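Sugar-phosphate aldolase (Thermotoga maritima, PDB 1PVT) belongs to the class II aldolase and adducin N-terminal domain family and folds around a mixed beta sheet with helices packed against it. Local coordinates at residues A[14-17]-A[18-22]; A[133-137]-A[138-142]; A[142-145]-A[146-150]; A[151-154]-A[155-159]. One frame throughout, in Å; residues are numbered along the deposited sequence.

In the fold
All four contacts are local, each within a continuous piece of chain. Contact 1 lies at the end of helix 2-19 and stands apart, its centre about 24 Å from that of contact 2, about 25 Å from that of contact 3 and about 22 Å from that of contact 4, with no touch. The other three follow one another from the end of helix 129-134 through helices 144-147 and 152-157. Contacts 2 and 3 share Glu142, and their centres are about 11 Å apart, with Leu134 and Leu137 packing on Leu143. Contact 4 lies about 11 Å from contact 3, centre to centre, and joins it through Met148 on Val154. Side chains of all four contacts touch helix 203-224.

Contact 1 (A[14-17]-A[18-22]); sequences AYWL and AIKGL
Leu17 and Leu22 make the buried part of this contact: Leu17 CD1 lies 3.8 Å from Leu22 CB, the two side chains meeting at about a right angle. Tyr207 of helix 203-224 packs against both. The outer side is more open to solvent, though its contacts are no longer, and neighbouring molecules in the crystal touch parts of it. There the Tyr15 ring, carried beside its own carbonyl carbon (chi1 176°), receives Ile19 CB over one face, offset toward the rim, while Ile19 CD1 reaches 3.8 Å from Tyr15 CZ. The other branch of Ile19 runs alongside the indole, with CG2 3.6 Å from Trp16 CE3. Lys20 CD comes to the edge of the same indole, 3.7 Å from Trp16 CE3, and the chain, bent at chi3, carries NZ on to a salt bridge with Glu211. Tyr15 also meets the Tyr73 ring edge-to-face. Beneath these side chains the helical backbone bonds persist: Ile19 N to Tyr15 O is 2.8 Å and nearly straight at 177°, whereas Lys20 N to Trp16 O is more bent, at 149°. Lys20 is the first residue to leave the helical backbone conformation. Gly21 then turns at positive phi, its N bonded to Ala18 O at 3.0 Å, as is common where a glycine closes the C-terminal end of an alpha helix.

Contact 2 (A[133-137]-A[138-142]); sequences TLMNL and EEFQE
Phe140 N donates to Glu138 O over 2.7 Å, closing an inverse gamma turn centred on Glu139 that brings the Phe140 ring back against Met135. Phe140 CG points away from its backbone N, beside the carbonyl carbon (chi1 160°), and the ring lies beside the Met135 side chain, both pointing the same way. Met135 CA sits over the centre of one ring face. From the same residue CG makes a CH-pi contact, 3.9 Å from the ring centroid and 30° off the normal. Further out, the selenium of this selenomethionine approaches obliquely, 4.9 Å from the centroid, in a Met-aromatic contact. The opposite face carries Gln141 OE1, 3.3 Å above the plane and offset toward the rim. Two successive turns thus fold the chain back after helix 129-134: a type I beta turn from Leu134 to Leu137, with a weak bond from Leu137 N to Leu134 O, and then the gamma turn. Leu134 crosses the Phe140 side chain at about a right angle, its CD2 lying 4.0 Å from Phe140 CD1. Away from the contact, Leu134 packs on Leu220 and Leu221 of helix 203-224. The buried Phe140 ring also touches Val164 of strand 163-165 and Asp192, while the carboxylates of Glu138 and Glu139 belong to the exposed side.

Contact 3 (A[142-145]-A[146-150]); sequences ELLP and KMMKI
Lys146 begins the second half of this short helix with its CB 3.9 Å from Leu143 O, and its exposed chain, bent at chi2 and chi3, leads away to Pro230. Met147 comes next: its N donates to Leu143 O at 2.7 Å with an N-H...O angle of 162°, a sound helical bond. Its side chain runs beside its own carbonyl carbon (chi1 -177°), then bends at chi3 in the buried layer, where it meets Leu131 and Leu134 of helix 129-134 and Ala217 and Leu220 of helix 203-224. On the way, the selenium of this selenomethionine passes 4.2 Å from Leu144 CD2. Met148, also a selenomethionine, turns differently, with CG beside its own N and further bends at chi2 and chi3. Its chain runs alongside Leu144, so that Met148 CE also lies 4.2 Å from Leu144 CD2; this one leucine methyl touches both selenomethionines. Ile162 packs on both Leu144 and Met148. Met148 N makes a weak bond to Pro145 O, 2.9 Å long with an angle of only 122°. At Lys149 the bonding spans three residues, its N reaching Lys146 O at 3.1 Å, and the extended side chain leads away from the helix. Ile150 N makes a weak bond to Met147 O, and its side chain turns to Ile219 and Leu220. The whole is a helix of little more than one turn with a proline in its first turn, where the missing N-H costs no helical bond, set between the loop after helix 129-134 and the short link to helix 152-157 and lying against helix 203-224.

Contact 4 (A[151-154]-A[155-159]); sequences HPEV and LIFFP
Val154 and Phe158 are joined by a backbone bond of short helix 152-157, which packs on helix 203-224: Phe158 N reaches Val154 O at 2.6 Å, approaching nearly in line with the carbonyl though the N-H itself is bent, at 137°. An earlier bond, from Ile156 N to Pro152 O, is weak at 3.4 Å. Phe158 is the first residue to leave helical conformation, and Pro159, which has no N-H, follows it. Near the other end Val154 N bonds to His151 O, and Glu153 CB lies above one face of the His151 ring, offset toward the rim. Leu155 reaches back to Pro152, its CD1 3.6 Å from Pro152 CA. Glu153 and Phe157 run side by side, with Glu153 OE2 3.7 Å from Phe157 CE1 and the carboxylate and ring planes 78° apart; both side chains also touch Ile212. The buried Phe158 ring packs on Arg209 and Leu213 of helix 203-224, and the side chain can be followed outward along Val154. Its CB begins 3.5 Å from Val154 O, and CG, set beside its own N (chi1 -48°), stays at much the same distance from that oxygen. The ring then turns its edge toward the carbonyl, with Val154 O near the ring plane and 3.0 Å from Phe158 CD1. The same Phe158 CD1 also meets the valine branch, at 3.5 Å from Val154 CG1, and beyond it Phe158 CE1 is still 4.1 Å from Val154 CG1.

Contact 1 (A[14-17]-A[18-22])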
loop_
_atom_site.group_PDB
_atom_site.type_symbol
_atom_site.label_atom_id
_atom_site.label_comp_id
_atom_site.label_asym_id
_atom_site.label_seq_id
_atom_site.Cartn_x
_atom_site.Cartn_y
_atom_site.Cartn_z
ATOM N N ALA A 14 10.700 -0.461 4.340
ATOM C CA ALA A 14 10.500 0.805 5.026
ATOM C C ALA A 14 11.748 1.622 4.852
ATOM O O ALA A 14 11.682 2.817 4.610
ATOM C CB ALA A 14 10.267 0.573 6.483
ATOM N N TYR A 15 12.897 0.970 4.985
ATOM C CA TYR A 15 14.174 1.653 4.845
ATOM C C TYR A 15 14.338 2.262 3.470
ATOM O O TYR A 15 14.556 3.463 3.337
ATOM C CB TYR A 15 15.330 0.697 5.071
ATOM C CG TYR A 15 16.656 1.359 4.831
ATOM C CD1 TYR A 15 17.139 2.313 5.718
ATOM C CD2 TYR A 15 17.402 1.080 3.683
ATOM C CE1 TYR A 15 18.328 2.984 5.476
ATOM C CE2 TYR A 15 18.595 1.745 3.424
ATOM C CZ TYR A 15 19.055 2.704 4.328
ATOM O OH TYR A 15 20.226 3.403 4.085
ATOM N N TRP A 16 14.244 1.434 2.441
ATOM C CA TRP A 16 14.401 1.934 1.093
ATOM C C TRP A 16 13.433 3.039 0.744
ATOM O O TRP A 16 13.752 3.957 -0.007
ATOM C CB TRP A 16 14.290 0.780 0.116
ATOM C CG TRP A 16 15.574 0.067 0.093
ATOM C CD1 TRP A 16 15.923 -1.045 0.808
ATOM C CD2 TRP A 16 16.765 0.530 -0.543
ATOM N NE1 TRP A 16 17.269 -1.298 0.665
ATOM C CE2 TRP A 16 17.810 -0.345 -0.160
ATOM C CE3 TRP A 16 17.051 1.609 -1.401
ATOM C CZ2 TRP A 16 19.125 -0.174 -0.604
ATOM C CZ3 TRP A 16 18.352 1.779 -1.840
ATOM C CH2 TRP A 16 19.377 0.889 -1.441
ATOM N N LEU A 17 12.244 2.942 1.310
ATOM C CA LEU A 17 11.189 3.925 1.111
ATOM C C LEU A 17 11.667 5.297 1.635
ATOM O O LEU A 17 11.519 6.326 0.962
ATOM C CB LEU A 17 9.948 3.460 1.890
ATOM C CG LEU A 17 8.561 3.315 1.263
ATOM C CD1 LEU A 17 8.661 3.057 -0.212
ATOM C CD2 LEU A 17 7.833 2.168 1.948
ATOM N N ALA A 18 12.246 5.292 2.838
ATOM C CA ALA A 18 12.739 6.507 3.481
ATOM C C ALA A 18 13.999 7.057 2.827
ATOM O O ALA A 18 14.095 8.246 2.542
ATOM C CB ALA A 18 13.000 6.239 4.957
ATOM N N ILE A 19 14.962 6.181 2.582
ATOM C CA ILE A 19 16.224 6.590 1.983
ATOM C C ILE A 19 16.053 7.166 0.590
ATOM O O ILE A 19 16.800 8.047 0.206
ATOM C CB ILE A 19 17.212 5.411 1.899
ATOM C CG1 ILE A 19 18.638 5.929 1.908
ATOM C CG2 ILE A 19 16.982 4.615 0.626
ATOM C CD1 ILE A 19 19.105 6.381 3.251
ATOM N N LYS A 20 15.088 6.670 -0.176
ATOM C CA LYS A 20 14.901 7.192 -1.518
ATOM C C LYS A 20 13.863 8.290 -1.524
ATOM O O LYS A 20 13.433 8.751 -2.578
ATOM C CB LYS A 20 14.532 6.074 -2.484
ATOM C CG LYS A 20 15.660 5.081 -2.614
ATOM C CD LYS A 20 15.409 4.038 -3.676
ATOM C CE LYS A 20 15.402 4.648 -5.057
ATOM N NZ LYS A 20 15.196 3.621 -6.114
ATOM N N GLY A 21 13.468 8.713 -0.330
ATOM C CA GLY A 21 12.511 9.793 -0.213
ATOM C C GLY A 21 11.102 9.481 -0.664
ATOM O O GLY A 21 10.227 10.357 -0.669
ATOM N N LEU A 22 10.865 8.237 -1.044
ATOM C CA LEU A 22 9.539 7.835 -1.477
ATOM C C LEU A 22 8.487 8.075 -0.382
ATOM O O LEU A 22 7.312 8.290 -0.670
ATOM C CB LEU A 22 9.582 6.370 -1.884
ATOM C CG LEU A 22 10.413 6.179 -3.154
ATOM C CD1 LEU A 22 10.714 4.698 -3.430
ATOM C CD2 LEU A 22 9.636 6.796 -4.291
#

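Contact 2 (A[133-137]-A[138-142])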
loop_
_atom_site.group_PDB
_atom_site.type_symbol
_atom_site.label_atom_id
_atom_site.label_comp_id
_atom_site.label_asym_id
_atom_site.label_seq_id
_atom_site.Cartn_x
_atom_site.Cartn_y
_atom_site.Cartn_z
ATOM N N THR A 133 3.562 15.265 -7.727
ATOM C CA THR A 133 3.662 16.417 -8.604
ATOM C C THR A 133 2.765 16.246 -9.810
ATOM O O THR A 133 1.971 17.118 -10.139
ATOM C CB THR A 133 5.073 16.583 -9.132
ATOM O OG1 THR A 133 5.981 16.666 -8.036
ATOM C CG2 THR A 133 5.176 17.835 -9.968
ATOM N N LEU A 134 2.911 15.104 -10.468
ATOM C CA LEU A 134 2.144 14.781 -11.664
ATOM C C LEU A 134 0.632 14.852 -11.482
ATOM O O LEU A 134 -0.077 15.315 -12.371
ATOM C CB LEU A 134 2.566 13.394 -12.168
ATOM C CG LEU A 134 1.804 12.655 -13.276
ATOM C CD1 LEU A 134 0.674 11.841 -12.674
ATOM C CD2 LEU A 134 1.303 13.638 -14.314
HETATM N N MSE A 135 0.137 14.406 -10.335
HETATM C CA MSE A 135 -1.299 14.436 -10.080
HETATM C C MSE A 135 -1.795 15.817 -9.667
HETATM O O MSE A 135 -2.937 15.984 -9.244
HETATM C CB MSE A 135 -1.655 13.428 -8.999
HETATM C CG MSE A 135 -1.251 12.018 -9.342
HETATM SE SE MSE A 135 -1.980 10.787 -8.063
HETATM C CE MSE A 135 -0.969 11.377 -6.502
ATOM N N ASN A 136 -0.927 16.809 -9.793
ATOM C CA ASN A 136 -1.290 18.164 -9.429
ATOM C C ASN A 136 -1.542 18.990 -10.684
ATOM O O ASN A 136 -1.782 20.198 -10.611
ATOM C CB ASN A 136 -0.175 18.789 -8.597
ATOM C CG ASN A 136 -0.696 19.463 -7.359
ATOM O OD1 ASN A 136 -1.421 20.453 -7.440
ATOM N ND2 ASN A 136 -0.344 18.924 -6.200
ATOM N N LEU A 137 -1.479 18.320 -11.835
ATOM C CA LEU A 137 -1.705 18.952 -13.135
ATOM C C LEU A 137 -3.140 18.710 -13.609
ATOM O O LEU A 137 -3.639 17.580 -13.554
ATOM C CB LEU A 137 -0.751 18.379 -14.190
ATOM C CG LEU A 137 0.761 18.444 -13.993
ATOM C CD1 LEU A 137 1.448 17.910 -15.245
ATOM C CD2 LEU A 137 1.186 19.869 -13.722
ATOM N N GLU A 138 -3.794 19.767 -14.087
ATOM C CA GLU A 138 -5.163 19.652 -14.578
ATOM C C GLU A 138 -5.288 18.483 -15.561
ATOM O O GLU A 138 -6.041 17.534 -15.317
ATOM C CB GLU A 138 -5.584 20.960 -15.256
ATOM C CG GLU A 138 -5.800 22.128 -14.293
ATOM C CD GLU A 138 -7.053 21.969 -13.432
ATOM O OE1 GLU A 138 -8.164 21.851 -13.994
ATOM O OE2 GLU A 138 -6.931 21.968 -12.188
ATOM N N GLU A 139 -4.539 18.543 -16.660
ATOM C CA GLU A 139 -4.581 17.484 -17.663
ATOM C C GLU A 139 -3.802 16.259 -17.205
ATOM O O GLU A 139 -2.932 15.738 -17.907
ATOM C CB GLU A 139 -4.032 17.985 -19.003
ATOM C CG GLU A 139 -2.595 18.477 -18.991
ATOM C CD GLU A 139 -2.066 18.678 -20.405
ATOM O OE1 GLU A 139 -2.710 19.416 -21.197
ATOM O OE2 GLU A 139 -1.007 18.091 -20.724
ATOM N N PHE A 140 -4.144 15.793 -16.016
ATOM C CA PHE A 140 -3.483 14.655 -15.428
ATOM C C PHE A 140 -3.907 13.345 -16.071
ATOM O O PHE A 140 -3.071 12.533 -16.463
ATOM C CB PHE A 140 -3.769 14.678 -13.924
ATOM C CG PHE A 140 -3.584 13.365 -13.238
ATOM C CD1 PHE A 140 -2.516 12.532 -13.554
ATOM C CD2 PHE A 140 -4.476 12.971 -12.247
ATOM C CE1 PHE A 140 -2.342 11.324 -12.896
ATOM C CE2 PHE A 140 -4.310 11.769 -11.585
ATOM C CZ PHE A 140 -3.239 10.941 -11.911
ATOM N N GLN A 141 -5.208 13.152 -16.203
ATOM C CA GLN A 141 -5.727 11.920 -16.775
ATOM C C GLN A 141 -5.147 11.577 -18.142
ATOM O O GLN A 141 -4.847 10.418 -18.432
ATOM C CB GLN A 141 -7.254 12.003 -16.869
ATOM C CG GLN A 141 -7.959 12.236 -15.528
ATOM C CD GLN A 141 -7.684 11.137 -14.500
ATOM O OE1 GLN A 141 -6.551 10.955 -14.053
ATOM N NE2 GLN A 141 -8.729 10.400 -14.124
ATOM N N GLU A 142 -4.976 12.594 -18.974
ATOM C CA GLU A 142 -4.465 12.389 -20.322
ATOM C C GLU A 142 -2.962 12.125 -20.453
ATOM O O GLU A 142 -2.438 12.069 -21.566
ATOM C CB GLU A 142 -4.847 13.588 -21.196
ATOM C CG GLU A 142 -6.352 13.789 -21.367
ATOM C CD GLU A 142 -7.032 12.606 -22.057
ATOM O OE1 GLU A 142 -6.595 12.223 -23.173
ATOM O OE2 GLU A 142 -8.006 12.061 -21.486
#

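Contact 3 (A[142-145]-A[146-150])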
loop_
_atom_site.group_PDB
_atom_site.type_symbol
_atom_site.label_atom_id
_atom_site.label_comp_id
_atom_site.label_asym_id
_atom_site.label_seq_id
_atom_site.Cartn_x
_atom_site.Cartn_y
_atom_site.Cartn_z
ATOM N N GLU A 142 -4.976 12.594 -18.974
ATOM C CA GLU A 142 -4.465 12.389 -20.322
ATOM C C GLU A 142 -2.962 12.125 -20.453
ATOM O O GLU A 142 -2.438 12.069 -21.566
ATOM C CB GLU A 142 -4.847 13.588 -21.196
ATOM C CG GLU A 142 -6.352 13.789 -21.367
ATOM C CD GLU A 142 -7.032 12.606 -22.057
ATOM O OE1 GLU A 142 -6.595 12.223 -23.173
ATOM O OE2 GLU A 142 -8.006 12.061 -21.486
ATOM N N LEU A 143 -2.267 11.954 -19.333
ATOM C CA LEU A 143 -0.826 11.709 -19.366
ATOM C C LEU A 143 -0.518 10.290 -18.947
ATOM O O LEU A 143 0.395 9.655 -19.474
ATOM C CB LEU A 143 -0.122 12.671 -18.427
ATOM C CG LEU A 143 -0.327 14.136 -18.775
ATOM C CD1 LEU A 143 -0.056 14.993 -17.561
ATOM C CD2 LEU A 143 0.586 14.503 -19.923
ATOM N N LEU A 144 -1.289 9.811 -17.976
ATOM C CA LEU A 144 -1.144 8.461 -17.459
ATOM C C LEU A 144 -0.878 7.461 -18.561
ATOM O O LEU A 144 -0.044 6.579 -18.420
ATOM C CB LEU A 144 -2.410 8.046 -16.726
ATOM C CG LEU A 144 -2.448 8.347 -15.242
ATOM C CD1 LEU A 144 -3.749 7.858 -14.656
ATOM C CD2 LEU A 144 -1.292 7.646 -14.580
ATOM N N PRO A 145 -1.602 7.578 -19.678
ATOM C CA PRO A 145 -1.424 6.655 -20.801
ATOM C C PRO A 145 -0.010 6.656 -21.362
ATOM O O PRO A 145 0.659 5.620 -21.406
ATOM C CB PRO A 145 -2.443 7.153 -21.817
ATOM C CG PRO A 145 -3.532 7.737 -20.940
ATOM C CD PRO A 145 -2.730 8.497 -19.928
ATOM N N LYS A 146 0.444 7.820 -21.809
ATOM C CA LYS A 146 1.784 7.908 -22.357
ATOM C C LYS A 146 2.771 7.590 -21.241
ATOM O O LYS A 146 3.817 6.996 -21.485
ATOM C CB LYS A 146 2.035 9.303 -22.959
ATOM C CG LYS A 146 1.295 9.575 -24.297
ATOM C CD LYS A 146 1.914 8.852 -25.514
ATOM C CE LYS A 146 1.635 7.333 -25.529
ATOM N NZ LYS A 146 2.338 6.589 -26.622
HETATM N N MSE A 147 2.426 7.963 -20.012
HETATM C CA MSE A 147 3.303 7.681 -18.886
HETATM C C MSE A 147 3.399 6.181 -18.713
HETATM O O MSE A 147 4.431 5.650 -18.320
HETATM C CB MSE A 147 2.765 8.278 -17.590
HETATM C CG MSE A 147 3.706 8.044 -16.417
HETATM SE SE MSE A 147 2.909 8.137 -14.649
HETATM C CE MSE A 147 3.127 10.011 -14.289
HETATM N N MSE A 148 2.307 5.500 -19.019
HETATM C CA MSE A 148 2.246 4.059 -18.874
HETATM C C MSE A 148 3.062 3.280 -19.885
HETATM O O MSE A 148 3.044 2.052 -19.879
HETATM C CB MSE A 148 0.792 3.589 -18.910
HETATM C CG MSE A 148 0.018 3.932 -17.652
HETATM SE SE MSE A 148 0.979 3.346 -16.069
HETATM C CE MSE A 148 1.811 5.024 -15.595
ATOM N N LYS A 149 3.777 3.979 -20.754
ATOM C CA LYS A 149 4.595 3.289 -21.736
ATOM C C LYS A 149 5.842 4.094 -22.032
ATOM O O LYS A 149 6.348 4.085 -23.154
ATOM C CB LYS A 149 3.803 3.037 -23.025
ATOM C CG LYS A 149 4.344 1.858 -23.856
ATOM C CD LYS A 149 3.311 1.302 -24.860
ATOM C CE LYS A 149 3.781 -0.021 -25.485
ATOM N NZ LYS A 149 2.786 -0.632 -26.414
ATOM N N ILE A 150 6.337 4.790 -21.015
ATOM C CA ILE A 150 7.536 5.600 -21.166
ATOM C C ILE A 150 8.748 4.700 -21.270
ATOM O O ILE A 150 9.778 5.082 -21.826
ATOM C CB ILE A 150 7.726 6.535 -19.990
ATOM C CG1 ILE A 150 6.534 7.480 -19.901
ATOM C CG2 ILE A 150 9.002 7.331 -20.170
ATOM C CD1 ILE A 150 6.594 8.419 -18.726
#

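Contact 4 (A[151-154]-A[155-159])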
loop_
_atom_site.group_PDB
_atom_site.type_symbol
_atom_site.label_atom_id
_atom_site.label_comp_id
_atom_site.label_asym_id
_atom_site.label_seq_id
_atom_site.Cartn_x
_atom_site.Cartn_y
_atom_site.Cartn_z
ATOM N N HIS A 151 8.629 3.506 -20.709
ATOM C CA HIS A 151 9.692 2.522 -20.781
ATOM C C HIS A 151 9.098 1.181 -20.431
ATOM O O HIS A 151 8.271 1.065 -19.525
ATOM C CB HIS A 151 10.858 2.855 -19.842
ATOM C CG HIS A 151 10.474 2.968 -18.402
ATOM N ND1 HIS A 151 11.361 2.712 -17.378
ATOM C CD2 HIS A 151 9.316 3.339 -17.811
ATOM C CE1 HIS A 151 10.765 2.919 -16.218
ATOM N NE2 HIS A 151 9.522 3.300 -16.453
ATOM N N PRO A 152 9.503 0.147 -21.169
ATOM C CA PRO A 152 9.021 -1.218 -20.962
ATOM C C PRO A 152 8.724 -1.516 -19.498
ATOM O O PRO A 152 7.613 -1.899 -19.153
ATOM C CB PRO A 152 10.156 -2.058 -21.527
ATOM C CG PRO A 152 10.579 -1.230 -22.714
ATOM C CD PRO A 152 10.603 0.179 -22.150
ATOM N N GLU A 153 9.717 -1.323 -18.644
ATOM C CA GLU A 153 9.570 -1.562 -17.215
ATOM C C GLU A 153 8.150 -1.449 -16.654
ATOM O O GLU A 153 7.753 -2.254 -15.816
ATOM C CB GLU A 153 10.495 -0.616 -16.443
ATOM C CG GLU A 153 11.915 -1.140 -16.245
ATOM C CD GLU A 153 12.111 -1.785 -14.877
ATOM O OE1 GLU A 153 12.276 -1.033 -13.883
ATOM O OE2 GLU A 153 12.087 -3.039 -14.793
ATOM N N VAL A 154 7.383 -0.460 -17.098
ATOM C CA VAL A 154 6.026 -0.291 -16.586
ATOM C C VAL A 154 5.082 -1.387 -17.057
ATOM O O VAL A 154 4.447 -2.073 -16.255
ATOM C CB VAL A 154 5.430 1.037 -17.023
ATOM C CG1 VAL A 154 4.178 1.324 -16.213
ATOM C CG2 VAL A 154 6.451 2.132 -16.872
ATOM N N LEU A 155 4.997 -1.520 -18.378
ATOM C CA LEU A 155 4.156 -2.505 -19.059
ATOM C C LEU A 155 4.203 -3.860 -18.350
ATOM O O LEU A 155 3.171 -4.437 -18.007
ATOM C CB LEU A 155 4.643 -2.655 -20.507
ATOM C CG LEU A 155 5.301 -1.399 -21.119
ATOM C CD1 LEU A 155 5.800 -1.674 -22.538
ATOM C CD2 LEU A 155 4.301 -0.258 -21.121
ATOM N N ILE A 156 5.420 -4.349 -18.142
ATOM C CA ILE A 156 5.673 -5.619 -17.474
ATOM C C ILE A 156 5.011 -5.691 -16.104
ATOM O O ILE A 156 4.225 -6.591 -15.834
ATOM C CB ILE A 156 7.191 -5.845 -17.273
ATOM C CG1 ILE A 156 7.900 -5.900 -18.628
ATOM C CG2 ILE A 156 7.429 -7.117 -16.464
ATOM C CD1 ILE A 156 9.415 -5.919 -18.527
ATOM N N PHE A 157 5.340 -4.749 -15.232
ATOM C CA PHE A 157 4.769 -4.756 -13.899
ATOM C C PHE A 157 3.295 -4.355 -13.901
ATOM O O PHE A 157 2.563 -4.632 -12.944
ATOM C CB PHE A 157 5.570 -3.833 -12.978
ATOM C CG PHE A 157 6.962 -4.326 -12.676
ATOM C CD1 PHE A 157 7.924 -4.407 -13.680
ATOM C CD2 PHE A 157 7.319 -4.687 -11.376
ATOM C CE1 PHE A 157 9.228 -4.836 -13.394
ATOM C CE2 PHE A 157 8.621 -5.118 -11.079
ATOM C CZ PHE A 157 9.576 -5.192 -12.090
ATOM N N PHE A 158 2.854 -3.702 -14.971
ATOM C CA PHE A 158 1.458 -3.290 -15.067
ATOM C C PHE A 158 0.936 -3.624 -16.431
ATOM O O PHE A 158 0.730 -2.741 -17.267
ATOM C CB PHE A 158 1.316 -1.800 -14.822
ATOM C CG PHE A 158 2.047 -1.341 -13.625
ATOM C CD1 PHE A 158 3.381 -0.970 -13.718
ATOM C CD2 PHE A 158 1.434 -1.348 -12.386
ATOM C CE1 PHE A 158 4.095 -0.615 -12.588
ATOM C CE2 PHE A 158 2.136 -0.995 -11.252
ATOM C CZ PHE A 158 3.472 -0.628 -11.350
ATOM N N PRO A 159 0.738 -4.920 -16.686
ATOM C CA PRO A 159 0.230 -5.402 -17.967
ATOM C C PRO A 159 -1.123 -4.750 -18.247
ATOM O O PRO A 159 -1.381 -4.282 -19.357
ATOM C CB PRO A 159 0.130 -6.908 -17.745
ATOM C CG PRO A 159 1.252 -7.169 -16.792
ATOM C CD PRO A 159 1.071 -6.049 -15.801
#